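Local coordinates for protein possible flavin reductase (Haemophilus somnus 129PT, PDB 2R0X) that probably binds FMN and reduces flavins with NADPH as a member of the flavin reductase family, which has a split-barrel fold, at residues 81-86 / 91-96. Numbering follows the deposited sequence.
Sequences SNIFAS and EERFSN. With SO4 (sulfate ion), chain H.
The F84 ring takes R93 over one face and F94 at its edge. R93 CB makes a CH-pi contact 3.8 Å from the ring centroid of F84, 18° off the normal, while the rim of F84 about CE2 and CZ points into the face of F94. This second pair is T-shaped, with centroids of the F84 and F94 rings 5.0 Å apart and planes at 86°. The R93 guanidinium has F84 O over one face and sulfate O4 at its edge. With CG anti to its own carbonyl carbon (chi1 -71°) and the chain extended from CG to NE, R93 runs across F84 toward the loop at S86. There NH2 of R93 donates to S86 O at 2.9 Å from above the carbonyl plane; NE adds weak bonds to I83 O and S86 O. Beyond them NH1 of R93 reaches sulfate O4 at 3.0 Å, and NH2 shares that oxygen. The ion, probably from the crystallisation liquor, is also bound by R57 NE and A58 N; the NH2 groups of R57 and R93 lie close, and its negative charge probably balances theirs. On another flank, I83 CG2 lies against R93 CG, and CD1 of I83 meets N96 CG at 3.6 Å. The N96 amide is steadied within its own segment by ND2 bonding to E92 OE2 at 3.0 Å. R93 and the F84/F94 pair thus join two consecutive short helices, 78-84 and 90-94, and both phenylalanines pack on strands 17-25 and 30-43 of the split-barrel-like fold, where W99 meets the F94 ring.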
ATOM      1  N   SER A  81       1.316  17.252  -4.812  1.00  7.51           N
ATOM      2  CA  SER A  81       1.143  16.403  -3.654  1.00  7.33           C
ATOM      3  C   SER A  81       0.917  17.237  -2.391  1.00  6.73           C
ATOM      4  O   SER A  81      -0.035  17.019  -1.614  1.00  6.96           O
ATOM      5  CB  SER A  81       2.384  15.535  -3.472  1.00  7.57           C
ATOM      6  OG  SER A  81       2.301  14.784  -2.288  1.00  9.10           O
ATOM      7  N   ASN A  82       1.785  18.215  -2.148  1.00  7.43           N
ATOM      8  CA  ASN A  82       1.620  19.068  -0.986  1.00  7.94           C
ATOM      9  C   ASN A  82       0.315  19.840  -1.031  1.00  6.86           C
ATOM     10  O   ASN A  82      -0.366  19.967  -0.007  1.00  7.18           O
ATOM     11  CB  ASN A  82       2.815  20.038  -0.872  1.00  8.30           C
ATOM     12  CG  ASN A  82       4.101  19.350  -0.464  1.00 10.33           C
ATOM     13  OD1 ASN A  82       4.106  18.181  -0.068  1.00 11.66           O
ATOM     14  ND2 ASN A  82       5.208  20.096  -0.522  1.00 13.05           N
ATOM     15  N   ILE A  83      -0.050  20.384  -2.171  1.00  7.07           N
ATOM     16  CA  ILE A  83      -1.268  21.149  -2.283  1.00  7.87           C
ATOM     17  C   ILE A  83      -2.510  20.319  -1.924  1.00  7.19           C
ATOM     18  O   ILE A  83      -3.407  20.798  -1.220  1.00  7.73           O
ATOM     19  CB  ILE A  83      -1.362  21.712  -3.726  1.00  7.82           C
ATOM     20  CG1 ILE A  83      -0.382  22.883  -3.880  1.00  8.52           C
ATOM     21  CG2 ILE A  83      -2.813  22.070  -4.126  1.00  8.70           C
ATOM     22  CD1 ILE A  83      -0.086  23.199  -5.342  1.00 10.47           C
ATOM     23  N   PHE A  84      -2.545  19.084  -2.390  1.00  6.49           N
ATOM     24  CA  PHE A  84      -3.670  18.205  -2.103  1.00  6.49           C
ATOM     25  C   PHE A  84      -3.639  17.524  -0.721  1.00  7.18           C
ATOM     26  O   PHE A  84      -4.549  16.815  -0.353  1.00  7.65           O
ATOM     27  CB  PHE A  84      -3.854  17.191  -3.234  1.00  6.76           C
ATOM     28  CG  PHE A  84      -4.699  17.712  -4.368  1.00  6.41           C
ATOM     29  CD1 PHE A  84      -4.146  18.424  -5.411  1.00  7.11           C
ATOM     30  CD2 PHE A  84      -6.064  17.409  -4.384  1.00  7.43           C
ATOM     31  CE1 PHE A  84      -4.982  18.898  -6.432  1.00  7.63           C
ATOM     32  CE2 PHE A  84      -6.844  17.868  -5.412  1.00  7.79           C
ATOM     33  CZ  PHE A  84      -6.278  18.599  -6.451  1.00  8.03           C
ATOM     34  N   ALA A  85      -2.612  17.836   0.057  1.00  7.74           N
ATOM     35  CA  ALA A  85      -2.512  17.438   1.469  1.00  9.00           C
ATOM     36  C   ALA A  85      -2.772  18.573   2.425  1.00  9.86           C
ATOM     37  O   ALA A  85      -2.621  18.384   3.631  1.00 12.48           O
ATOM     38  CB  ALA A  85      -1.098  16.875   1.730  1.00  9.49           C
ATOM     39  N   SER A  86      -3.084  19.756   1.931  0.50  8.65           N
ATOM     40  CA  SER A  86      -3.139  20.963   2.748  0.50  9.45           C
ATOM     41  C   SER A  86      -4.522  21.636   2.703  0.50  9.45           C
ATOM     42  O   SER A  86      -5.233  21.523   1.728  0.50  8.38           O
ATOM     43  CB  SER A  86      -2.080  21.945   2.232  0.50  9.89           C
ATOM     44  OG  SER A  86      -0.761  21.416   2.245  0.70 12.20           O
ATOM     45  N   GLU A  91     -11.262  24.473  -5.128  1.00 11.87           N
ATOM     46  CA  GLU A  91     -11.031  25.294  -6.288  1.00 13.37           C
ATOM     47  C   GLU A  91      -9.577  25.682  -6.441  1.00 11.74           C
ATOM     48  O   GLU A  91      -9.009  25.610  -7.533  1.00 12.41           O
ATOM     49  CB  GLU A  91     -11.924  26.522  -6.229  1.00 16.18           C
ATOM     50  CG  GLU A  91     -11.935  27.303  -7.510  1.00 18.01           C
ATOM     51  N   GLU A  92      -8.958  26.091  -5.354  1.00 11.77           N
ATOM     52  CA  GLU A  92      -7.546  26.430  -5.381  1.00 12.65           C
ATOM     53  C   GLU A  92      -6.719  25.191  -5.717  1.00 10.25           C
ATOM     54  O   GLU A  92      -5.862  25.239  -6.580  1.00 10.67           O
ATOM     55  CB  GLU A  92      -7.062  27.079  -4.092  1.00 15.67           C
ATOM     56  CG  GLU A  92      -5.501  27.228  -4.026  1.00 18.69           C
ATOM     57  CD  GLU A  92      -4.831  28.010  -5.195  1.00 21.04           C
ATOM     58  OE1 GLU A  92      -5.496  28.941  -5.683  1.00 20.64           O
ATOM     59  OE2 GLU A  92      -3.640  27.697  -5.599  1.00 23.03           O
ATOM     60  N   ARG A  93      -6.997  24.065  -5.056  1.00  9.47           N
ATOM     61  CA  ARG A  93      -6.229  22.851  -5.322  1.00  9.40           C
ATOM     62  C   ARG A  93      -6.261  22.510  -6.825  1.00  8.27           C
ATOM     63  O   ARG A  93      -5.234  22.304  -7.454  1.00  9.35           O
ATOM     64  CB  ARG A  93      -6.738  21.670  -4.516  1.00  8.51           C
ATOM     65  CG  ARG A  93      -6.475  21.708  -3.040  1.00  9.16           C
ATOM     66  CD  ARG A  93      -7.073  20.462  -2.374  1.00  9.06           C
ATOM     67  NE  ARG A  93      -6.620  20.263  -1.014  1.00 10.14           N
ATOM     68  CZ  ARG A  93      -7.086  19.291  -0.245  1.00 10.36           C
ATOM     69  NH1 ARG A  93      -8.048  18.513  -0.665  1.00 11.67           N
ATOM     70  NH2 ARG A  93      -6.607  19.129   0.959  1.00 11.52           N
ATOM     71  N   PHE A  94      -7.457  22.383  -7.378  1.00  8.73           N
ATOM     72  CA  PHE A  94      -7.599  21.878  -8.753  1.00  9.79           C
ATOM     73  C   PHE A  94      -6.998  22.858  -9.755  1.00 11.26           C
ATOM     74  O   PHE A  94      -6.524  22.445 -10.832  1.00 10.92           O
ATOM     75  CB  PHE A  94      -9.057  21.499  -9.094  1.00  9.54           C
ATOM     76  CG  PHE A  94      -9.446  20.136  -8.539  1.00  8.33           C
ATOM     77  CD1 PHE A  94      -9.851  19.976  -7.222  1.00  8.80           C
ATOM     78  CD2 PHE A  94      -9.250  19.020  -9.289  1.00  7.85           C
ATOM     79  CE1 PHE A  94     -10.106  18.732  -6.703  1.00  8.33           C
ATOM     80  CE2 PHE A  94      -9.489  17.783  -8.794  1.00  8.13           C
ATOM     81  CZ  PHE A  94      -9.966  17.651  -7.508  1.00  8.55           C
ATOM     82  N   SER A  95      -6.991  24.160  -9.427  1.00 10.67           N
ATOM     83  CA  SER A  95      -6.420  25.162 -10.333  1.00 10.67           C
ATOM     84  C   SER A  95      -4.943  24.942 -10.673  1.00 11.58           C
ATOM     85  O   SER A  95      -4.448  25.516 -11.629  1.00 12.45           O
ATOM     86  CB  SER A  95      -6.630  26.567  -9.777  1.00 11.86           C
ATOM     87  OG  SER A  95      -5.648  26.868  -8.805  1.00 12.50           O
ATOM     88  N   ASN A  96      -4.254  24.108  -9.907  1.00 10.64           N
ATOM     89  CA  ASN A  96      -2.826  23.901 -10.028  1.00 12.11           C
ATOM     90  C   ASN A  96      -2.400  22.803 -10.992  1.00 10.68           C
ATOM     91  O   ASN A  96      -1.220  22.462 -11.059  1.00 13.92           O
ATOM     92  CB  ASN A  96      -2.222  23.636  -8.640  1.00 11.77           C
ATOM     93  CG  ASN A  96      -2.085  24.873  -7.867  1.00 13.93           C
ATOM     94  OD1 ASN A  96      -1.149  25.618  -8.079  1.00 16.80           O
ATOM     95  ND2 ASN A  96      -3.018  25.109  -6.941  1.00 14.00           N
TER
HETATM   96  S   SO4 H 164      -9.364  17.060   2.533  0.70 10.21           S
HETATM   97  O1  SO4 H 164     -10.443  17.693   1.779  0.70 13.12           O
HETATM   98  O2  SO4 H 164      -9.852  15.999   3.320  0.70 12.68           O
HETATM   99  O3  SO4 H 164      -8.814  18.170   3.280  0.70 15.83           O
HETATM  100  O4  SO4 H 164      -8.320  16.619   1.603  0.70 13.88           O